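Local coordinates for protein probable glutaminase ybaS (Escherichia coli, PDB 1U60) that catalyses the hydrolysis of L-glutamine to L-glutamate and ammonium as a glutaminase whose fold is related to that of the beta-lactamases, at residues V85-L96 / L235-L243. Residues are numbered along the deposited sequence; the frame is centred on the assembly and turned at random. Where two conformers were deposited one is given.
Sequences VQDKIGADPTGL and LAEMMMEGL. With EDO (1,2-ethanediol), chain G.
A buried loop-against-helix contact, in which two glutamates and a methionine of helix 231-241 meet the chain that leaves helix 82-88, ties the loop after helix 82-88 to the later turns of helix 231-241. Glu241 makes the direct hydrogen bond: the backbone N of Thr94 donates to its OE1 at 3.2 Å, nearly along the C-O axis and with an N-H...O angle of 156°. CG of Glu241 stands anti to the backbone N (chi1 -171°) and the chain bends at chi2, which carries the carboxylate to Pro93 and Thr94. OE2 of Glu241 accepts from a water 2.6 Å away, which also donates to Leu96 O; the direct and the water-bridged bond, one to each oxygen, together restrain the rotation of the carboxylate. Thr94 OG1 accepts from Leu96 N in an ST turn, shaping the loop locally. One turn earlier, Glu237 lays its carboxylate against the backbone of Gly90 and Ala91; its OE2 lies 2.8 Å from Gly90 O and its OE1 3.2 Å from Ala91 CA. The Pro93 ring packs against Met240, its CB 3.5 Å from the backbone O of Met240; the Met240 side chain was modelled in two conformers. The side chains of Glu241 and Tyr244, the latter a predicted substrate-binding residue, come within about 4 Å of each other. Val85 and Glu237 pack against helix 68-80, helix 101-106 packs on Thr94 and Leu96, and Asp92 turns to the second subunit, where its OD1 accepts from Asp249 N.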
# COMPACT_ATOMS: atom_id res chain seq x y z
N VAL A 85 4.31 16.91 6.03
CA VAL A 85 3.94 16.34 4.77
C VAL A 85 2.59 15.61 4.88
O VAL A 85 1.73 15.75 4.03
CB VAL A 85 5.05 15.43 4.22
CG1 VAL A 85 4.54 14.62 3.01
CG2 VAL A 85 6.26 16.29 3.81
N GLN A 86 2.38 14.90 5.97
CA GLN A 86 1.11 14.13 6.15
C GLN A 86 -0.10 15.10 6.31
O GLN A 86 -1.18 14.86 5.74
CB GLN A 86 1.23 13.20 7.35
CG GLN A 86 0.10 12.20 7.39
CD GLN A 86 0.21 11.22 8.55
OE1 GLN A 86 1.07 11.39 9.43
NE2 GLN A 86 -0.60 10.15 8.51
N ASP A 87 0.10 16.19 7.04
CA ASP A 87 -0.93 17.19 7.28
C ASP A 87 -1.25 18.04 6.04
O ASP A 87 -2.43 18.31 5.74
CB ASP A 87 -0.44 18.16 8.37
CG ASP A 87 -0.40 17.54 9.77
OD1 ASP A 87 -1.00 16.46 10.00
OD2 ASP A 87 0.22 18.09 10.69
N LYS A 88 -0.20 18.48 5.34
CA LYS A 88 -0.34 19.43 4.23
C LYS A 88 -0.54 18.79 2.85
O LYS A 88 -1.03 19.44 1.94
CB LYS A 88 0.87 20.36 4.22
CG LYS A 88 1.11 21.08 5.55
CD LYS A 88 -0.06 21.96 5.91
CE LYS A 88 0.30 22.88 7.11
NZ LYS A 88 -0.90 23.65 7.66
N ILE A 89 -0.20 17.50 2.70
CA ILE A 89 -0.27 16.80 1.43
C ILE A 89 -1.10 15.55 1.62
O ILE A 89 -2.12 15.40 0.95
CB ILE A 89 1.11 16.43 0.85
CG1 ILE A 89 2.09 17.62 0.90
CG2 ILE A 89 0.97 15.90 -0.59
CD1 ILE A 89 1.69 18.76 -0.04
N GLY A 90 -0.65 14.66 2.50
CA GLY A 90 -1.36 13.41 2.75
C GLY A 90 -0.51 12.20 2.53
O GLY A 90 0.57 12.28 1.99
N ALA A 91 -1.01 11.05 2.95
CA ALA A 91 -0.36 9.76 2.81
C ALA A 91 -1.30 8.67 2.24
O ALA A 91 -0.98 7.51 2.32
CB ALA A 91 0.17 9.34 4.20
N ASP A 92 -2.44 9.05 1.64
CA ASP A 92 -3.45 8.05 1.24
C ASP A 92 -3.67 7.96 -0.27
O ASP A 92 -3.58 8.99 -0.95
CB ASP A 92 -4.79 8.35 1.91
CG ASP A 92 -4.74 8.18 3.39
OD1 ASP A 92 -4.22 7.11 3.84
OD2 ASP A 92 -5.15 9.07 4.17
N PRO A 93 -3.91 6.75 -0.79
CA PRO A 93 -4.27 6.59 -2.20
C PRO A 93 -5.65 7.19 -2.49
O PRO A 93 -6.52 7.28 -1.60
CB PRO A 93 -4.22 5.08 -2.40
CG PRO A 93 -4.62 4.54 -1.11
CD PRO A 93 -3.88 5.46 -0.11
N THR A 94 -5.81 7.71 -3.71
CA THR A 94 -7.07 8.33 -4.12
C THR A 94 -8.12 7.43 -4.73
O THR A 94 -9.27 7.83 -4.80
CB THR A 94 -6.84 9.42 -5.10
OG1 THR A 94 -6.25 8.86 -6.27
CG2 THR A 94 -5.87 10.44 -4.54
N GLY A 95 -7.72 6.24 -5.18
CA GLY A 95 -8.59 5.34 -5.93
C GLY A 95 -8.91 5.79 -7.35
O GLY A 95 -9.77 5.20 -8.02
N LEU A 96 -8.23 6.85 -7.81
CA LEU A 96 -8.63 7.56 -9.05
C LEU A 96 -7.39 7.97 -9.89
O LEU A 96 -6.27 7.94 -9.40
CB LEU A 96 -9.44 8.82 -8.68
CG LEU A 96 -10.86 8.57 -8.08
CD1 LEU A 96 -11.46 9.83 -7.46
CD2 LEU A 96 -11.79 8.00 -9.09
N LEU A 235 8.95 5.49 0.74
CA LEU A 235 8.58 4.16 0.26
C LEU A 235 7.13 3.78 0.53
O LEU A 235 6.50 3.12 -0.31
CB LEU A 235 9.53 3.11 0.88
CG LEU A 235 11.03 3.26 0.53
CD1 LEU A 235 11.83 2.13 1.06
CD2 LEU A 235 11.28 3.42 -0.99
N ALA A 236 6.58 4.21 1.67
CA ALA A 236 5.18 3.97 1.97
C ALA A 236 4.31 4.68 0.95
O ALA A 236 3.36 4.08 0.40
CB ALA A 236 4.83 4.46 3.36
N GLU A 237 4.64 5.93 0.65
CA GLU A 237 3.87 6.69 -0.33
C GLU A 237 3.92 5.99 -1.70
O GLU A 237 2.87 5.89 -2.39
CB GLU A 237 4.38 8.13 -0.45
CG GLU A 237 4.20 9.02 0.82
CD GLU A 237 2.86 9.65 1.06
OE1 GLU A 237 1.81 9.18 0.50
OE2 GLU A 237 2.84 10.66 1.86
N MET A 238 5.11 5.52 -2.08
CA MET A 238 5.27 4.78 -3.32
C MET A 238 4.40 3.50 -3.31
O MET A 238 3.73 3.21 -4.31
CB MET A 238 6.73 4.41 -3.55
CG MET A 238 7.60 5.64 -3.98
SD MET A 238 9.37 5.33 -3.86
CE MET A 238 9.61 4.11 -5.15
N MET A 239 4.40 2.74 -2.22
CA MET A 239 3.62 1.50 -2.19
C MET A 239 2.15 1.84 -2.42
O MET A 239 1.45 1.07 -3.06
CB MET A 239 3.77 0.76 -0.86
CG MET A 239 3.15 -0.66 -0.83
SD MET A 239 3.91 -1.88 -1.77
CE MET A 239 5.40 -1.94 -1.16
N MET A 240 1.68 2.97 -1.90
CA MET A 240 0.25 3.23 -1.96
C MET A 240 -0.22 3.77 -3.32
O MET A 240 -1.33 3.53 -3.73
CB MET A 240 -0.17 4.17 -0.85
CG MET A 240 0.19 3.70 0.55
SD MET A 240 -0.40 2.10 1.09
CE MET A 240 -2.23 2.34 0.85
N GLU A 241 0.64 4.47 -4.03
CA GLU A 241 0.19 5.25 -5.20
C GLU A 241 1.18 5.36 -6.37
O GLU A 241 0.85 5.96 -7.38
CB GLU A 241 -0.13 6.67 -4.69
CG GLU A 241 -0.80 7.63 -5.61
CD GLU A 241 -2.19 7.17 -6.05
OE1 GLU A 241 -3.07 7.00 -5.16
OE2 GLU A 241 -2.43 7.04 -7.27
N GLY A 242 2.38 4.78 -6.25
CA GLY A 242 3.45 5.02 -7.21
C GLY A 242 3.19 4.56 -8.64
O GLY A 242 3.80 5.05 -9.57
N LEU A 243 2.31 3.56 -8.80
CA LEU A 243 1.85 3.12 -10.13
C LEU A 243 0.39 3.48 -10.39
O LEU A 243 -0.32 2.78 -11.15
CB LEU A 243 2.11 1.62 -10.33
CG LEU A 243 3.55 1.37 -10.81
CD1 LEU A 243 4.55 1.36 -9.65
CD2 LEU A 243 3.64 0.10 -11.56
C1 EDO G . -1.99 21.16 9.86
O1 EDO G . -2.81 21.29 8.70
C2 EDO G . -1.84 22.48 10.58
O2 EDO G . -0.49 22.89 10.59
O HOH W 1 -4.67 6.06 -8.04